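Local coordinates for fucose-specific lectin (Aleuria aurantia, PDB 6GKE), which binds L-fucose, with strongest preference for the alpha-1,6-linked core fucose of glycoproteins, through sites between the blades of a six-bladed beta-propeller, at residues Arg226-Lys231 / Leu236-Tyr241. The protein carries 1 engineered substitution. Numbering follows the deposited sequence.
Sequences RVYWQK and LYEAAY. With FUC (alpha-L-fucopyranose), chain G; FUC (alpha-L-fucopyranose), chain F.
Arg226 and Glu238 grip the fucose of chain G from neighbouring strands of an antiparallel beta hairpin, the fifth blade's share of an inter-blade binding site. Arg226 NE donates to O4 of this fucose (2.8 Å) and NH2 to its ring oxygen O5 (2.9 Å), while O3 and O4 of the same sugar donate to Glu238 OE1 and OE2 (2.6 and 2.7 Å). O4 thus bridges guanidinium and carboxylate, whose planes stand 80° apart and whose charged atoms do not touch. A bend at chi2 (-66°) turns the arginine over Ala240, whose CB covers one guanidinium face. Tyr228 lies alongside Glu238 and gives OE2 a second, weak hydrogen bond from OH (2.8 Å). On the other face of the sheet, Tyr237 CB sits over the five-membered ring of Trp229 in a CH-pi contact (3.5 Å to the centroid); the two rings are nearly parallel but barely overlap. Paired backbone hydrogen bonds join Val227 to Ala239 and Trp229 to Tyr237. Tyr241 lays its ring against the fucose of chain F, in the pocket shared with the preceding blade. The hairpin forms the middle of its four-stranded blade, between strands 213-219 and 249-251; Tyr228 and Leu236 pack on strand 275-282, Trp229 and Ala239 on strand 199-207.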
loop_
_atom_site.group_PDB
_atom_site.type_symbol
_atom_site.label_atom_id
_atom_site.label_comp_id
_atom_site.label_asym_id
_atom_site.label_seq_id
_atom_site.Cartn_x
_atom_site.Cartn_y
_atom_site.Cartn_z
ATOM N N ARG A 226 -2.319 -27.626 11.427
ATOM C CA ARG A 226 -2.723 -26.989 10.184
ATOM C C ARG A 226 -1.618 -26.021 9.766
ATOM O O ARG A 226 -1.163 -25.213 10.574
ATOM C CB ARG A 226 -4.049 -26.234 10.325
ATOM C CG ARG A 226 -5.217 -27.079 10.815
ATOM C CD ARG A 226 -5.645 -28.159 9.833
ATOM N NE ARG A 226 -6.813 -28.901 10.297
ATOM C CZ ARG A 226 -6.773 -30.018 11.021
ATOM N NH1 ARG A 226 -5.621 -30.589 11.328
ATOM N NH2 ARG A 226 -7.903 -30.564 11.437
ATOM N N VAL A 227 -1.198 -26.133 8.504
ATOM C CA VAL A 227 -0.194 -25.259 7.923
ATOM C C VAL A 227 -0.887 -24.467 6.813
ATOM O O VAL A 227 -1.533 -25.056 5.944
ATOM C CB VAL A 227 1.007 -26.056 7.383
ATOM C CG1 VAL A 227 2.073 -25.149 6.801
ATOM C CG2 VAL A 227 1.602 -26.954 8.454
ATOM N N TYR A 228 -0.742 -23.140 6.868
ATOM C CA TYR A 228 -1.355 -22.215 5.925
ATOM C C TYR A 228 -0.270 -21.549 5.091
ATOM O O TYR A 228 0.787 -21.192 5.608
ATOM C CB TYR A 228 -2.163 -21.134 6.651
ATOM C CG TYR A 228 -3.292 -21.731 7.437
ATOM C CD1 TYR A 228 -4.437 -22.167 6.794
ATOM C CD2 TYR A 228 -3.179 -21.957 8.796
ATOM C CE1 TYR A 228 -5.451 -22.809 7.486
ATOM C CE2 TYR A 228 -4.184 -22.593 9.503
ATOM C CZ TYR A 228 -5.320 -23.032 8.847
ATOM O OH TYR A 228 -6.286 -23.709 9.540
ATOM N N TRP A 229 -0.560 -21.329 3.810
ATOM C CA TRP A 229 0.309 -20.479 3.017
ATOM C C TRP A 229 -0.506 -19.722 1.978
ATOM O O TRP A 229 -1.539 -20.177 1.504
ATOM C CB TRP A 229 1.466 -21.248 2.371
ATOM C CG TRP A 229 1.101 -22.359 1.439
ATOM C CD1 TRP A 229 0.928 -22.304 0.088
ATOM C CD2 TRP A 229 0.955 -23.737 1.807
ATOM N NE1 TRP A 229 0.664 -23.555 -0.404
ATOM C CE2 TRP A 229 0.677 -24.455 0.627
ATOM C CE3 TRP A 229 1.019 -24.426 3.022
ATOM C CZ2 TRP A 229 0.487 -25.835 0.631
ATOM C CZ3 TRP A 229 0.829 -25.788 3.025
ATOM C CH2 TRP A 229 0.563 -26.483 1.843
ATOM N N GLN A 230 0.005 -18.539 1.627
ATOM C CA GLN A 230 -0.675 -17.688 0.678
ATOM C C GLN A 230 0.332 -16.729 0.055
ATOM O O GLN A 230 1.082 -16.049 0.766
ATOM C CB GLN A 230 -1.780 -16.893 1.374
ATOM C CG GLN A 230 -2.652 -16.069 0.437
ATOM C CD GLN A 230 -3.634 -15.243 1.228
ATOM O OE1 GLN A 230 -4.695 -15.726 1.623
ATOM N NE2 GLN A 230 -3.256 -14.005 1.507
ATOM N N LYS A 231 0.287 -16.643 -1.276
ATOM C CA LYS A 231 0.905 -15.556 -2.008
ATOM C C LYS A 231 -0.161 -14.482 -2.221
ATOM O O LYS A 231 -1.307 -14.801 -2.537
ATOM C CB LYS A 231 1.444 -16.054 -3.351
ATOM C CG LYS A 231 1.972 -14.959 -4.260
ATOM C CD LYS A 231 2.671 -15.469 -5.489
ATOM C CE LYS A 231 3.045 -14.345 -6.429
ATOM N NZ LYS A 231 3.639 -14.864 -7.681
ATOM N N LEU A 236 -5.614 -18.799 -0.483
ATOM C CA LEU A 236 -5.068 -19.422 0.710
ATOM C C LEU A 236 -5.076 -20.948 0.555
ATOM O O LEU A 236 -6.065 -21.519 0.091
ATOM C CB LEU A 236 -5.945 -18.997 1.893
ATOM C CG LEU A 236 -5.586 -19.580 3.257
ATOM C CD1 LEU A 236 -4.194 -19.152 3.695
ATOM C CD2 LEU A 236 -6.621 -19.168 4.294
ATOM N N TYR A 237 -3.983 -21.588 0.989
ATOM C CA TYR A 237 -3.870 -23.037 1.059
ATOM C C TYR A 237 -3.776 -23.483 2.516
ATOM O O TYR A 237 -3.177 -22.790 3.350
ATOM C CB TYR A 237 -2.618 -23.533 0.336
ATOM C CG TYR A 237 -2.719 -23.454 -1.162
ATOM C CD1 TYR A 237 -2.524 -22.249 -1.816
ATOM C CD2 TYR A 237 -3.020 -24.567 -1.931
ATOM C CE1 TYR A 237 -2.630 -22.145 -3.193
ATOM C CE2 TYR A 237 -3.115 -24.485 -3.314
ATOM C CZ TYR A 237 -2.921 -23.269 -3.944
ATOM O OH TYR A 237 -3.022 -23.179 -5.305
ATOM N N GLU A 238 -4.316 -24.677 2.776
ATOM C CA GLU A 238 -4.163 -25.345 4.060
ATOM C C GLU A 238 -3.732 -26.792 3.826
ATOM O O GLU A 238 -4.349 -27.503 3.023
ATOM C CB GLU A 238 -5.481 -25.366 4.834
ATOM C CG GLU A 238 -5.390 -26.011 6.207
ATOM C CD GLU A 238 -6.749 -26.327 6.800
ATOM O OE1 GLU A 238 -7.414 -27.238 6.262
ATOM O OE2 GLU A 238 -7.148 -25.673 7.793
ATOM N N ALA A 239 -2.705 -27.229 4.566
ATOM C CA ALA A 239 -2.378 -28.641 4.724
ATOM C C ALA A 239 -2.778 -29.053 6.139
ATOM O O ALA A 239 -2.501 -28.330 7.090
ATOM C CB ALA A 239 -0.909 -28.885 4.498
ATOM N N ALA A 240 -3.408 -30.224 6.260
ATOM C CA ALA A 240 -3.921 -30.689 7.542
ATOM C C ALA A 240 -3.300 -32.035 7.911
ATOM O O ALA A 240 -3.300 -32.972 7.107
ATOM C CB ALA A 240 -5.422 -30.813 7.500
ATOM N N TYR A 241 -2.825 -32.122 9.156
ATOM C CA TYR A 241 -2.338 -33.346 9.747
ATOM C C TYR A 241 -3.301 -33.801 10.840
ATOM O O TYR A 241 -3.604 -33.040 11.759
ATOM C CB TYR A 241 -0.961 -33.142 10.377
ATOM C CG TYR A 241 -0.366 -34.367 11.025
ATOM C CD1 TYR A 241 0.402 -35.255 10.294
ATOM C CD2 TYR A 241 -0.540 -34.616 12.378
ATOM C CE1 TYR A 241 0.977 -36.368 10.888
ATOM C CE2 TYR A 241 0.021 -35.726 12.985
ATOM C CZ TYR A 241 0.782 -36.603 12.236
ATOM O OH TYR A 241 1.353 -37.690 12.834
HETATM C C1 FUC G . -10.542 -30.033 8.994
HETATM C C2 FUC G . -10.017 -29.258 7.794
HETATM C C3 FUC G . -10.521 -27.814 7.835
HETATM C C4 FUC G . -10.184 -27.171 9.186
HETATM C C5 FUC G . -10.761 -28.038 10.292
HETATM C C6 FUC G . -10.481 -27.523 11.697
HETATM O O1 FUC G . -11.959 -30.185 8.869
HETATM O O2 FUC G . -10.455 -29.904 6.593
HETATM O O3 FUC G . -9.981 -27.090 6.731
HETATM O O4 FUC G . -8.768 -27.079 9.404
HETATM O O5 FUC G . -10.219 -29.356 10.210
HETATM C C1 FUC F . 6.597 -36.283 12.638
HETATM C C2 FUC F . 6.637 -35.516 11.326
HETATM C C3 FUC F . 5.222 -35.326 10.781
HETATM C C4 FUC F . 4.355 -34.644 11.840
HETATM C C5 FUC F . 4.344 -35.518 13.088
HETATM C C6 FUC F . 3.519 -34.917 14.217
HETATM O O1 FUC F . 6.200 -37.613 12.336
HETATM O O2 FUC F . 7.471 -36.216 10.389
HETATM O O3 FUC F . 5.248 -34.620 9.541
HETATM O O4 FUC F . 4.888 -33.369 12.207
HETATM O O5 FUC F . 5.690 -35.674 13.563
#